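Local coordinates for protein nucleoporin NUP82 (Saccharomyces cerevisiae, PDB 3PBP) that forms part of the nuclear pore complex, whose nucleoporins build the pore and can dock transport factors, here as its Nup116-interacting N-terminal beta-propeller domain, at residues C81-N86 / S125-V130; E147-T152 / R178-T183; K162-N167 / Y276-V281; I182-F187 / T300-I305; L194-T199 / F206-F211. The protein carries 1 engineered substitution. All coordinates share one frame; numbering follows the deposited sequence.

Interaction 1. Residues C81-N86 / S125-V130; sequences CLFNDN and SSIKKV
Phe83 and Val130 meet where two consecutive blades of the N-terminal beta-propeller lie side by side, one containing strand 79-83 and the next beginning with strand 127-132. Val130 CG2 stands over one face of the Phe83 ring, 3.6 Å from its centroid and 10° off the normal, which meets the definition of a CH-pi contact. Val130 CB covers the same ring nearer CE1, while the other branch, CG1, turns to Cys81 SG at 3.8 Å. Phe83 presents this face because its CG is tucked between the backbone N and the carbonyl carbon (chi1 66°). From three residues earlier on the same strand, Ile127 CG2 comes in obliquely, 4.1 Å from Phe83 CD2.

Although the two strands run antiparallel within 14°, the axes of 81-83 and 127-130 come no closer than 8.8 Å, too far for the ladder of backbone bonds within a sheet, and side chains fill the interval. Ile88 of strand 87-92 touches Cys81, Phe83, Ile127 and Val130, and His70 lies with its ring nearly parallel to that of Phe83. The backbones meet past the strand end, where Ile127 N donates to Asp85 O at 2.8 Å. An Asx turn shapes the chain here: Asn84 OD1 accepts from Asn86 N at 2.8 Å, with the donor well above the amide carbonyl plane, and also accepts from Glu87 N.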
# COMPACT_ATOMS: atom_id res chain seq x y z
N CYS A 81 -17.04 8.94 4.10
CA CYS A 81 -17.04 7.50 4.13
C CYS A 81 -17.00 7.09 5.59
O CYS A 81 -16.02 7.36 6.29
CB CYS A 81 -15.84 6.94 3.40
SG CYS A 81 -15.87 5.14 3.29
N LEU A 82 -18.07 6.45 6.05
CA LEU A 82 -18.17 6.00 7.44
C LEU A 82 -18.10 4.48 7.42
O LEU A 82 -18.85 3.81 6.68
CB LEU A 82 -19.48 6.49 8.06
CG LEU A 82 -19.76 7.98 7.82
CD1 LEU A 82 -20.44 8.12 6.47
CD2 LEU A 82 -20.63 8.58 8.90
N PHE A 83 -17.19 3.92 8.22
CA PHE A 83 -17.02 2.47 8.24
C PHE A 83 -16.48 1.90 9.54
O PHE A 83 -15.92 2.61 10.38
CB PHE A 83 -16.07 2.05 7.11
CG PHE A 83 -14.65 2.54 7.30
CD1 PHE A 83 -14.29 3.84 6.94
CD2 PHE A 83 -13.68 1.71 7.86
CE1 PHE A 83 -12.98 4.31 7.14
CE2 PHE A 83 -12.37 2.17 8.07
CZ PHE A 83 -12.02 3.47 7.71
N ASN A 84 -16.67 0.59 9.69
CA ASN A 84 -16.17 -0.13 10.84
C ASN A 84 -15.54 -1.41 10.28
O ASN A 84 -15.22 -1.48 9.09
CB ASN A 84 -17.29 -0.44 11.84
CG ASN A 84 -18.42 -1.28 11.25
OD1 ASN A 84 -18.39 -1.68 10.08
ND2 ASN A 84 -19.44 -1.54 12.07
N ASP A 85 -15.36 -2.42 11.12
CA ASP A 85 -14.74 -3.65 10.64
C ASP A 85 -15.69 -4.49 9.79
O ASP A 85 -15.27 -5.46 9.15
CB ASP A 85 -14.27 -4.47 11.84
CG ASP A 85 -15.41 -4.85 12.77
OD1 ASP A 85 -16.16 -3.94 13.21
OD2 ASP A 85 -15.54 -6.06 13.07
N ASN A 86 -16.96 -4.09 9.73
CA ASN A 86 -17.91 -4.89 9.00
C ASN A 86 -18.58 -4.24 7.81
O ASN A 86 -18.85 -4.91 6.81
CB ASN A 86 -18.97 -5.39 9.99
CG ASN A 86 -20.06 -6.22 9.32
OD1 ASN A 86 -20.99 -5.67 8.72
ND2 ASN A 86 -19.94 -7.54 9.41
N SER A 125 -13.30 -11.94 5.85
CA SER A 125 -12.28 -11.07 6.42
C SER A 125 -12.85 -9.68 6.69
O SER A 125 -13.54 -9.10 5.84
CB SER A 125 -11.09 -10.97 5.47
OG SER A 125 -10.00 -10.31 6.09
N SER A 126 -12.55 -9.15 7.86
CA SER A 126 -13.05 -7.84 8.23
C SER A 126 -12.21 -6.68 7.71
O SER A 126 -11.04 -6.83 7.37
CB SER A 126 -13.20 -7.74 9.75
OG SER A 126 -12.04 -8.20 10.39
N ILE A 127 -12.85 -5.51 7.65
CA ILE A 127 -12.22 -4.29 7.17
C ILE A 127 -11.23 -3.70 8.17
O ILE A 127 -11.54 -3.55 9.35
CB ILE A 127 -13.30 -3.24 6.84
CG1 ILE A 127 -14.23 -3.79 5.75
CG2 ILE A 127 -12.65 -1.93 6.38
CD1 ILE A 127 -15.46 -2.96 5.54
N LYS A 128 -10.04 -3.37 7.67
CA LYS A 128 -9.01 -2.79 8.50
C LYS A 128 -8.87 -1.28 8.22
O LYS A 128 -8.76 -0.46 9.14
CB LYS A 128 -7.68 -3.51 8.25
CG LYS A 128 -6.57 -3.11 9.20
CD LYS A 128 -5.31 -3.93 8.97
CE LYS A 128 -4.23 -3.53 9.98
NZ LYS A 128 -3.03 -4.41 9.92
N LYS A 129 -8.88 -0.92 6.93
CA LYS A 129 -8.74 0.48 6.56
C LYS A 129 -9.40 0.79 5.21
O LYS A 129 -9.47 -0.08 4.33
CB LYS A 129 -7.27 0.87 6.50
CG LYS A 129 -7.08 2.36 6.42
CD LYS A 129 -5.63 2.78 6.39
CE LYS A 129 -5.54 4.31 6.47
NZ LYS A 129 -4.15 4.85 6.54
N VAL A 130 -9.87 2.03 5.08
CA VAL A 130 -10.52 2.51 3.85
C VAL A 130 -9.97 3.86 3.44
O VAL A 130 -9.74 4.73 4.26
CB VAL A 130 -12.04 2.65 4.03
CG1 VAL A 130 -12.66 3.22 2.75
CG2 VAL A 130 -12.64 1.31 4.37

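Interaction 2. Residues E147-T152 / R178-T183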
# COMPACT_ATOMS: atom_id res chain seq x y z
N GLU A 147 -8.29 -7.60 6.80
CA GLU A 147 -7.34 -8.38 7.62
C GLU A 147 -6.63 -9.35 6.69
O GLU A 147 -5.52 -9.81 6.95
CB GLU A 147 -8.08 -9.15 8.69
CG GLU A 147 -8.71 -8.27 9.74
CD GLU A 147 -7.71 -7.29 10.32
OE1 GLU A 147 -6.57 -7.71 10.61
OE2 GLU A 147 -8.07 -6.10 10.49
N ASP A 148 -7.33 -9.64 5.60
CA ASP A 148 -6.90 -10.51 4.51
C ASP A 148 -5.53 -10.14 3.95
O ASP A 148 -4.78 -11.01 3.50
CB ASP A 148 -7.87 -10.34 3.35
CG ASP A 148 -8.67 -11.55 3.09
OD1 ASP A 148 -8.15 -12.64 3.38
OD2 ASP A 148 -9.80 -11.41 2.58
N ASP A 149 -5.26 -8.83 3.96
CA ASP A 149 -4.06 -8.22 3.38
C ASP A 149 -4.48 -8.05 1.92
O ASP A 149 -3.68 -7.75 1.03
CB ASP A 149 -2.82 -9.12 3.50
CG ASP A 149 -2.24 -9.11 4.90
OD1 ASP A 149 -2.19 -8.02 5.52
OD2 ASP A 149 -1.82 -10.20 5.37
N THR A 150 -5.76 -8.25 1.72
CA THR A 150 -6.38 -8.13 0.42
C THR A 150 -6.76 -6.64 0.27
O THR A 150 -7.16 -5.99 1.25
CB THR A 150 -7.64 -9.06 0.38
OG1 THR A 150 -7.90 -9.46 -0.97
CG2 THR A 150 -8.87 -8.36 0.95
N ILE A 151 -6.60 -6.09 -0.93
CA ILE A 151 -6.94 -4.68 -1.17
C ILE A 151 -7.98 -4.63 -2.28
O ILE A 151 -7.75 -5.11 -3.39
CB ILE A 151 -5.68 -3.87 -1.58
CG1 ILE A 151 -4.62 -3.97 -0.47
CG2 ILE A 151 -6.06 -2.41 -1.83
CD1 ILE A 151 -3.24 -3.49 -0.87
N THR A 152 -9.13 -4.04 -1.99
CA THR A 152 -10.22 -3.97 -2.96
C THR A 152 -10.67 -2.57 -3.37
O THR A 152 -10.69 -1.63 -2.56
CB THR A 152 -11.47 -4.71 -2.39
OG1 THR A 152 -11.05 -5.95 -1.80
CG2 THR A 152 -12.49 -4.99 -3.48
N ARG A 178 2.98 -13.44 -1.72
CA ARG A 178 2.43 -12.12 -2.04
C ARG A 178 2.67 -11.25 -0.79
O ARG A 178 3.24 -11.74 0.20
CB ARG A 178 0.92 -12.22 -2.30
CG ARG A 178 0.22 -12.95 -1.16
CD ARG A 178 -1.22 -12.54 -0.99
NE ARG A 178 -1.65 -12.81 0.38
CZ ARG A 178 -2.77 -12.36 0.91
NH1 ARG A 178 -3.59 -11.60 0.20
NH2 ARG A 178 -3.06 -12.64 2.17
N VAL A 179 2.23 -9.99 -0.81
CA VAL A 179 2.44 -9.13 0.36
C VAL A 179 1.49 -9.46 1.51
O VAL A 179 0.27 -9.39 1.37
CB VAL A 179 2.26 -7.65 0.01
CG1 VAL A 179 2.71 -6.79 1.17
CG2 VAL A 179 3.03 -7.32 -1.24
N ASN A 180 2.07 -9.80 2.66
CA ASN A 180 1.30 -10.14 3.85
C ASN A 180 1.60 -9.19 4.99
O ASN A 180 2.62 -8.50 4.99
CB ASN A 180 1.63 -11.57 4.30
CG ASN A 180 1.09 -12.62 3.34
OD1 ASN A 180 -0.12 -12.90 3.33
ND2 ASN A 180 1.97 -13.19 2.52
N ASP A 181 0.70 -9.16 5.97
CA ASP A 181 0.85 -8.31 7.15
C ASP A 181 0.95 -6.81 6.85
O ASP A 181 1.87 -6.13 7.33
CB ASP A 181 2.08 -8.75 7.94
CG ASP A 181 2.07 -10.25 8.25
OD1 ASP A 181 1.30 -10.66 9.16
OD2 ASP A 181 2.81 -11.01 7.59
N ILE A 182 0.01 -6.28 6.08
CA ILE A 182 0.00 -4.86 5.76
C ILE A 182 -0.56 -4.08 6.96
O ILE A 182 -1.64 -4.39 7.44
CB ILE A 182 -0.87 -4.59 4.53
CG1 ILE A 182 -0.42 -5.50 3.39
CG2 ILE A 182 -0.77 -3.14 4.13
CD1 ILE A 182 -1.18 -5.33 2.09
N THR A 183 0.18 -3.09 7.44
CA THR A 183 -0.28 -2.29 8.58
C THR A 183 -0.87 -0.98 8.12
O THR A 183 -1.74 -0.42 8.80
CB THR A 183 0.86 -1.84 9.52
OG1 THR A 183 1.74 -2.94 9.76
CG2 THR A 183 0.28 -1.35 10.86
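Asp149 reaches across from the turn before strand 151-155 to the start of strand 182-187, joining two consecutive blades of the beta-propeller. Its carboxylate forms the tight part of the contact: OD2 accepts from Asp181 N at 2.8 Å and OD1 from Ile182 N at 2.9 Å, both amides lying above the carboxylate plane. With an alanine at Asp149, both amides would probably lose their acceptor, and the start of strand 182-187 its tie to the turn. Deeper in, Ile151 CD1 and Ile182 CD1 meet at 4.0 Å, their side chains crossing at about a right angle.

The outer side is looser. Asp181 is exposed and its OD2 turns to Thr200, while Asn180 OD1 receives only weak bonds from Arg178 NE and NH2. Arg178 itself is held more firmly: NH1 is bound to Asn167 O, and the extended arginine chain carries the other terminal nitrogen to the turn, where NH2 donates to Asp148 O at 2.7 Å, lying nearly in line with the C=O bond (171°).

Interaction 3. Residues K162-N167 / Y276-V281; sequences KPIVLN and YRLAKV
Arg277 and Ile164 open the contact, with a methyl group laid on a charged plane: Ile164 CD1 sits over the centre of the guanidinium face, 3.3 Å from Arg277 CZ. The arginine chain bends at chi2 and again at chi3 (-85°), bringing the guanidinium over the methyl; the two side chains cross at about a right angle. Beyond the contact Arg277 NH1 donates to Leu212 O, which gives this buried charged group a polar partner.

Leu278 follows, and its CD2 is shared by two side chains of the strand, lying 3.6 Å from Ile164 CG2 and 3.9 Å from Leu166 CD2. At Ala279 the backbone takes over, its carbonyl O approaching Leu166 CD1 at 4.0 Å. Val281 closes the series, with CG2 set 3.6 Å from Asn167 OD1; the amide's other end, ND2, is held by Asp149 O and Val179 O. The touching parts of the two segments run 10° apart, end to end, yet the nearest CA atoms, those of Leu166 and Leu278, stay 6.8 Å apart, so side chains of the strand bridge the gap, meeting side chains and carbonyl oxygens of the loop.

Strand 164-166 is the outermost strand of its propeller blade, paired through backbone hydrogen bonds with strand 151-155. The 276-281 loop passes beside it: the ring of Tyr276 meets Phe255 of helix 243-262 at one end, and Val281 touches Phe206 and Phe208 of strand 204-208 at the other.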
# COMPACT_ATOMS: atom_id res chain seq x y z
N LYS A 162 -17.94 -4.99 -11.17
CA LYS A 162 -17.66 -5.95 -10.10
C LYS A 162 -16.39 -5.48 -9.42
O LYS A 162 -15.39 -5.23 -10.09
CB LYS A 162 -17.48 -7.35 -10.69
CG LYS A 162 -18.60 -7.71 -11.65
CD LYS A 162 -18.72 -9.21 -11.92
CE LYS A 162 -19.96 -9.49 -12.78
NZ LYS A 162 -20.31 -10.94 -12.80
N PRO A 163 -16.42 -5.34 -8.09
CA PRO A 163 -15.23 -4.88 -7.36
C PRO A 163 -13.94 -5.57 -7.80
O PRO A 163 -13.95 -6.74 -8.19
CB PRO A 163 -15.59 -5.14 -5.89
CG PRO A 163 -16.63 -6.22 -5.96
CD PRO A 163 -17.46 -5.81 -7.15
N ILE A 164 -12.83 -4.84 -7.77
CA ILE A 164 -11.56 -5.41 -8.16
C ILE A 164 -10.77 -5.75 -6.91
O ILE A 164 -10.62 -4.93 -6.00
CB ILE A 164 -10.77 -4.44 -9.03
CG1 ILE A 164 -11.59 -4.12 -10.28
CG2 ILE A 164 -9.41 -5.05 -9.39
CD1 ILE A 164 -10.79 -3.48 -11.36
N VAL A 165 -10.26 -6.98 -6.87
CA VAL A 165 -9.51 -7.42 -5.73
C VAL A 165 -8.07 -7.68 -6.10
O VAL A 165 -7.79 -8.51 -6.97
CB VAL A 165 -10.12 -8.70 -5.12
CG1 VAL A 165 -9.30 -9.15 -3.93
CG2 VAL A 165 -11.55 -8.43 -4.71
N LEU A 166 -7.18 -6.96 -5.44
CA LEU A 166 -5.76 -7.10 -5.69
C LEU A 166 -5.13 -7.73 -4.47
O LEU A 166 -5.70 -7.66 -3.38
CB LEU A 166 -5.13 -5.73 -5.95
CG LEU A 166 -5.74 -4.90 -7.08
CD1 LEU A 166 -4.78 -3.81 -7.48
CD2 LEU A 166 -6.02 -5.78 -8.29
N ASN A 167 -3.95 -8.31 -4.67
CA ASN A 167 -3.18 -8.99 -3.63
C ASN A 167 -4.01 -10.14 -3.04
O ASN A 167 -4.11 -10.31 -1.82
CB ASN A 167 -2.73 -8.01 -2.53
CG ASN A 167 -1.52 -8.52 -1.74
OD1 ASN A 167 -0.54 -8.99 -2.33
ND2 ASN A 167 -1.58 -8.41 -0.42
N TYR A 276 -6.60 -3.16 -17.44
CA TYR A 276 -5.43 -2.40 -16.99
C TYR A 276 -5.41 -2.12 -15.50
O TYR A 276 -4.46 -1.52 -15.00
CB TYR A 276 -5.35 -1.06 -17.72
CG TYR A 276 -5.37 -1.17 -19.22
CD1 TYR A 276 -6.57 -1.23 -19.92
CD2 TYR A 276 -4.17 -1.23 -19.94
CE1 TYR A 276 -6.58 -1.33 -21.31
CE2 TYR A 276 -4.18 -1.34 -21.33
CZ TYR A 276 -5.38 -1.39 -22.01
OH TYR A 276 -5.37 -1.50 -23.38
N ARG A 277 -6.43 -2.55 -14.78
CA ARG A 277 -6.48 -2.29 -13.35
C ARG A 277 -5.98 -3.42 -12.46
O ARG A 277 -5.80 -3.23 -11.25
CB ARG A 277 -7.91 -1.91 -12.95
CG ARG A 277 -8.42 -0.72 -13.73
CD ARG A 277 -9.24 0.16 -12.86
NE ARG A 277 -10.63 -0.27 -12.77
CZ ARG A 277 -11.34 -0.21 -11.66
NH1 ARG A 277 -10.79 0.23 -10.54
NH2 ARG A 277 -12.62 -0.57 -11.68
N LEU A 278 -5.75 -4.59 -13.06
CA LEU A 278 -5.24 -5.73 -12.30
C LEU A 278 -3.73 -5.68 -12.33
O LEU A 278 -3.11 -6.01 -13.34
CB LEU A 278 -5.73 -7.04 -12.91
CG LEU A 278 -7.24 -7.29 -12.80
CD1 LEU A 278 -7.65 -8.47 -13.67
CD2 LEU A 278 -7.61 -7.53 -11.34
N ALA A 279 -3.12 -5.24 -11.24
CA ALA A 279 -1.68 -5.13 -11.21
C ALA A 279 -1.09 -5.84 -10.00
O ALA A 279 -1.66 -5.82 -8.92
CB ALA A 279 -1.28 -3.68 -11.18
N LYS A 280 0.06 -6.48 -10.20
CA LYS A 280 0.71 -7.18 -9.11
C LYS A 280 1.71 -6.29 -8.40
O LYS A 280 2.42 -5.49 -9.02
CB LYS A 280 1.39 -8.45 -9.63
CG LYS A 280 0.41 -9.55 -9.96
CD LYS A 280 1.09 -10.86 -10.26
CE LYS A 280 0.06 -11.96 -10.50
NZ LYS A 280 0.67 -13.31 -10.78
N VAL A 281 1.76 -6.44 -7.08
CA VAL A 281 2.65 -5.67 -6.23
C VAL A 281 4.12 -5.75 -6.61
O VAL A 281 4.61 -6.79 -7.04
CB VAL A 281 2.58 -6.10 -4.77
CG1 VAL A 281 2.27 -4.89 -3.90
CG2 VAL A 281 1.56 -7.20 -4.60

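Interaction 4. Residues I182-F187 / T300-I305; sequences ITDLEF and TNIATI
A side-chain carboxylate, not a carbonyl, accepts the backbone N-H between two parallel strands here: Ile302 N donates to Asp184 OD2 at 3.0 Å, almost straight at 170°. Strands 182-187 and 299-306 are edge strands of two different sheets of the beta-propeller; the axes of 182-187 and 300-305 run 11° apart and approach to 6.1 Å. With CG swung anti to the backbone N (chi1 -156°), Asp184 reaches across, and Ile302 N meets OD2 on its anti side, somewhat out of the carboxylate plane, while OD1 accepts from Leu185 N and forms a salt bridge with Lys129. Two partners thus hold OD1 and one holds OD2, which fixes the rotation of the group.

The bulge formed by Thr183 and Asp184 opposite Leu197 lies at this same point, and Thr183 CG2 approaches Thr300 O. Further along, Ile302 CG2 rests 3.8 Å from Glu186 CB. Glu186 bends at chi2 and lies over the backbone of Ala303 and Thr304, its CG 3.5 Å from Thr304 N. Beyond it, Phe187 O lies 3.5 Å from Thr304 CB.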
# COMPACT_ATOMS: atom_id res chain seq x y z
N ILE A 182 0.01 -6.28 6.08
CA ILE A 182 0.00 -4.86 5.76
C ILE A 182 -0.56 -4.08 6.96
O ILE A 182 -1.64 -4.39 7.44
CB ILE A 182 -0.87 -4.59 4.53
CG1 ILE A 182 -0.42 -5.50 3.39
CG2 ILE A 182 -0.77 -3.14 4.13
CD1 ILE A 182 -1.18 -5.33 2.09
N THR A 183 0.18 -3.09 7.44
CA THR A 183 -0.28 -2.29 8.58
C THR A 183 -0.87 -0.98 8.12
O THR A 183 -1.74 -0.42 8.80
CB THR A 183 0.86 -1.84 9.52
OG1 THR A 183 1.74 -2.94 9.76
CG2 THR A 183 0.28 -1.35 10.86
N ASP A 184 -0.38 -0.47 7.00
CA ASP A 184 -0.84 0.81 6.50
C ASP A 184 -0.75 0.92 4.99
O ASP A 184 -0.05 0.17 4.31
CB ASP A 184 -0.03 1.93 7.17
CG ASP A 184 -0.76 3.27 7.18
OD1 ASP A 184 -1.93 3.33 6.76
OD2 ASP A 184 -0.16 4.27 7.63
N LEU A 185 -1.49 1.89 4.47
CA LEU A 185 -1.61 2.17 3.05
C LEU A 185 -1.52 3.67 2.87
O LEU A 185 -1.96 4.44 3.74
CB LEU A 185 -2.98 1.72 2.58
CG LEU A 185 -3.06 0.63 1.54
CD1 LEU A 185 -2.16 -0.53 1.94
CD2 LEU A 185 -4.51 0.20 1.42
N GLU A 186 -0.98 4.08 1.74
CA GLU A 186 -0.83 5.49 1.47
C GLU A 186 -0.59 5.71 -0.01
O GLU A 186 0.21 5.02 -0.64
CB GLU A 186 0.34 6.05 2.30
CG GLU A 186 0.67 7.53 2.15
CD GLU A 186 -0.47 8.46 2.56
OE1 GLU A 186 -1.21 8.11 3.52
OE2 GLU A 186 -0.62 9.54 1.94
N PHE A 187 -1.29 6.67 -0.58
CA PHE A 187 -1.12 6.98 -1.98
C PHE A 187 0.04 7.95 -2.20
O PHE A 187 0.27 8.85 -1.41
CB PHE A 187 -2.39 7.60 -2.55
CG PHE A 187 -3.38 6.61 -3.09
CD1 PHE A 187 -3.24 6.10 -4.37
CD2 PHE A 187 -4.46 6.19 -2.31
CE1 PHE A 187 -4.17 5.16 -4.88
CE2 PHE A 187 -5.39 5.26 -2.81
CZ PHE A 187 -5.24 4.74 -4.10
N THR A 300 5.30 1.18 11.80
CA THR A 300 3.91 1.40 12.21
C THR A 300 3.00 2.06 11.17
O THR A 300 1.93 1.53 10.86
CB THR A 300 3.85 2.26 13.47
OG1 THR A 300 4.79 1.79 14.43
CG2 THR A 300 2.46 2.18 14.08
N ASN A 301 3.42 3.22 10.67
CA ASN A 301 2.64 3.95 9.69
C ASN A 301 3.47 4.47 8.54
O ASN A 301 4.69 4.51 8.60
CB ASN A 301 1.94 5.15 10.34
CG ASN A 301 1.20 4.78 11.60
OD1 ASN A 301 1.81 4.66 12.67
ND2 ASN A 301 -0.11 4.57 11.49
N ILE A 302 2.78 4.86 7.48
CA ILE A 302 3.44 5.42 6.33
C ILE A 302 2.62 6.62 5.86
O ILE A 302 1.38 6.62 5.88
CB ILE A 302 3.61 4.37 5.20
CG1 ILE A 302 4.44 4.97 4.07
CG2 ILE A 302 2.25 3.89 4.70
CD1 ILE A 302 4.79 3.96 2.97
N ALA A 303 3.32 7.68 5.47
CA ALA A 303 2.66 8.89 5.04
C ALA A 303 3.41 9.47 3.87
O ALA A 303 4.61 9.23 3.71
CB ALA A 303 2.62 9.91 6.17
N THR A 304 2.70 10.24 3.06
CA THR A 304 3.32 10.86 1.91
C THR A 304 3.16 12.36 2.05
O THR A 304 2.07 12.85 2.29
CB THR A 304 2.66 10.33 0.63
OG1 THR A 304 3.33 9.13 0.21
CG2 THR A 304 2.74 11.34 -0.46
N ILE A 305 4.27 13.08 1.92
CA ILE A 305 4.25 14.53 2.06
C ILE A 305 4.77 15.23 0.83
O ILE A 305 5.88 14.97 0.35
CB ILE A 305 5.11 15.01 3.25
CG1 ILE A 305 4.64 14.33 4.54
CG2 ILE A 305 5.02 16.52 3.38
CD1 ILE A 305 5.11 12.89 4.67

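Interaction 5. Residues L194-T199 / F206-F211; sequences LYCLNT and FAFYPF
The Phe211 ring carries Leu194 CD2 over the centre of one face, 3.4 Å from the centroid and 14° off the normal, a CH-pi contact. The rings of Phe208 and Phe206 are met at their edges. Cys196 SG lies 4.8 Å from the Phe208 centroid, 78° off the normal, a sulfur-aromatic contact. Phe206 has Asn198 OD1 near its plane, 3.5 Å from CE1, with amide and ring 73° apart; Asn198 ND2 is held by Asn180 O. A serine at Phe211 would probably leave Leu194 CD2 without its aromatic cover and open a gap beside Ile151 and Met153, which also touch the ring.

On the opposite face of the sheet Tyr195 CD1 meets Ala207 CB at 4.0 Å. Reciprocal backbone bonds join Leu194 with Phe208 and Cys196 with Phe206. Nearby, Thr199 packs on Arg118 of the Nup116 chain. These hydrogen-bonded pairs, with the non-hydrogen-bonded pair Tyr195 and Ala207 between them, link consecutive strands 194-198 and 204-208 as a beta hairpin, here within a propeller blade.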
# COMPACT_ATOMS: atom_id res chain seq x y z
N LEU A 194 0.28 3.21 -5.23
CA LEU A 194 -0.19 2.92 -3.88
C LEU A 194 0.93 2.22 -3.10
O LEU A 194 1.35 1.12 -3.45
CB LEU A 194 -1.44 2.03 -3.93
CG LEU A 194 -2.01 1.62 -2.58
CD1 LEU A 194 -2.45 2.86 -1.80
CD2 LEU A 194 -3.18 0.66 -2.79
N TYR A 195 1.42 2.89 -2.06
CA TYR A 195 2.48 2.34 -1.22
C TYR A 195 1.87 1.52 -0.07
O TYR A 195 0.90 1.95 0.54
CB TYR A 195 3.33 3.46 -0.60
CG TYR A 195 4.26 4.17 -1.55
CD1 TYR A 195 5.37 3.54 -2.08
CD2 TYR A 195 4.07 5.52 -1.85
CE1 TYR A 195 6.26 4.22 -2.90
CE2 TYR A 195 4.95 6.21 -2.66
CZ TYR A 195 6.05 5.55 -3.18
OH TYR A 195 6.95 6.24 -3.96
N CYS A 196 2.45 0.36 0.21
CA CYS A 196 1.97 -0.50 1.29
C CYS A 196 3.08 -0.74 2.27
O CYS A 196 4.19 -1.07 1.87
CB CYS A 196 1.53 -1.86 0.75
SG CYS A 196 0.23 -1.73 -0.49
N LEU A 197 2.79 -0.57 3.55
CA LEU A 197 3.77 -0.82 4.61
C LEU A 197 3.40 -2.15 5.28
O LEU A 197 2.36 -2.24 5.92
CB LEU A 197 3.73 0.30 5.64
CG LEU A 197 4.74 0.16 6.78
CD1 LEU A 197 6.14 0.43 6.26
CD2 LEU A 197 4.40 1.12 7.90
N ASN A 198 4.24 -3.17 5.12
CA ASN A 198 3.94 -4.46 5.73
C ASN A 198 4.88 -4.77 6.90
O ASN A 198 5.90 -4.10 7.10
CB ASN A 198 4.00 -5.57 4.66
CG ASN A 198 5.34 -6.23 4.58
OD1 ASN A 198 6.38 -5.58 4.70
ND2 ASN A 198 5.34 -7.54 4.37
N THR A 199 4.52 -5.79 7.68
CA THR A 199 5.29 -6.15 8.87
C THR A 199 6.01 -7.49 8.88
O THR A 199 6.87 -7.72 9.74
CB THR A 199 4.38 -6.08 10.08
OG1 THR A 199 3.96 -4.72 10.25
CG2 THR A 199 5.10 -6.55 11.33
N PHE A 206 6.03 -1.86 -0.20
CA PHE A 206 5.72 -2.45 -1.48
C PHE A 206 4.91 -1.40 -2.21
O PHE A 206 4.55 -0.37 -1.63
CB PHE A 206 4.91 -3.75 -1.31
CG PHE A 206 5.70 -4.87 -0.69
CD1 PHE A 206 6.02 -4.85 0.67
CD2 PHE A 206 6.17 -5.91 -1.47
CE1 PHE A 206 6.81 -5.86 1.24
CE2 PHE A 206 6.96 -6.92 -0.91
CZ PHE A 206 7.28 -6.89 0.45
N ALA A 207 4.63 -1.64 -3.49
CA ALA A 207 3.87 -0.66 -4.22
C ALA A 207 3.14 -1.22 -5.42
O ALA A 207 3.62 -2.12 -6.09
CB ALA A 207 4.77 0.48 -4.66
N PHE A 208 1.96 -0.67 -5.66
CA PHE A 208 1.12 -1.03 -6.79
C PHE A 208 1.24 0.14 -7.78
O PHE A 208 0.85 1.27 -7.48
CB PHE A 208 -0.33 -1.17 -6.34
CG PHE A 208 -0.60 -2.40 -5.57
CD1 PHE A 208 -0.80 -3.62 -6.22
CD2 PHE A 208 -0.68 -2.36 -4.18
CE1 PHE A 208 -1.08 -4.78 -5.49
CE2 PHE A 208 -0.96 -3.50 -3.44
CZ PHE A 208 -1.17 -4.72 -4.10
N TYR A 209 1.82 -0.13 -8.94
CA TYR A 209 1.98 0.89 -9.96
C TYR A 209 1.69 0.24 -11.30
O TYR A 209 2.46 -0.61 -11.76
CB TYR A 209 3.42 1.44 -9.94
CG TYR A 209 3.63 2.60 -10.90
CD1 TYR A 209 2.71 3.64 -10.97
CD2 TYR A 209 4.76 2.66 -11.73
CE1 TYR A 209 2.89 4.71 -11.85
CE2 TYR A 209 4.95 3.73 -12.61
CZ TYR A 209 4.01 4.75 -12.67
OH TYR A 209 4.18 5.82 -13.52
N PRO A 210 0.58 0.63 -11.96
CA PRO A 210 -0.40 1.64 -11.55
C PRO A 210 -1.53 1.08 -10.66
O PRO A 210 -1.84 -0.10 -10.72
CB PRO A 210 -0.95 2.09 -12.89
CG PRO A 210 -1.14 0.73 -13.57
CD PRO A 210 0.16 -0.00 -13.24
N PHE A 211 -2.14 1.95 -9.85
CA PHE A 211 -3.26 1.53 -9.01
C PHE A 211 -4.37 2.50 -9.44
O PHE A 211 -4.59 3.53 -8.81
CB PHE A 211 -2.96 1.73 -7.53
CG PHE A 211 -3.94 1.05 -6.63
CD1 PHE A 211 -3.77 -0.28 -6.28
CD2 PHE A 211 -5.01 1.75 -6.10
CE1 PHE A 211 -4.65 -0.91 -5.42
CE2 PHE A 211 -5.90 1.13 -5.24
CZ PHE A 211 -5.72 -0.20 -4.90

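Along the chain, interaction 1 closes before interaction 2 opens, interactions 2 and 3 alternate their segments, and interaction 5 is nested within the loops closed by interactions 3 and 4. Interactions 1, 2 and 3 all reach the sheet of strands 127-132 to 164-166, whereas 2, 4 and 5 share the sheet of strands 182-187 to 204-208. The centres of interactions 4 and 5 lie about 9 Å apart. The centres of interactions 1 and 3 lie about 19 Å apart. Lys128 and Lys129 of interaction 1 reach Ile182 and Asp184 of interactions 2 and 4, and Asn167 ties interaction 3 to interaction 2. Neighbouring propeller blades are thereby joined within the region that interacts with Nup116.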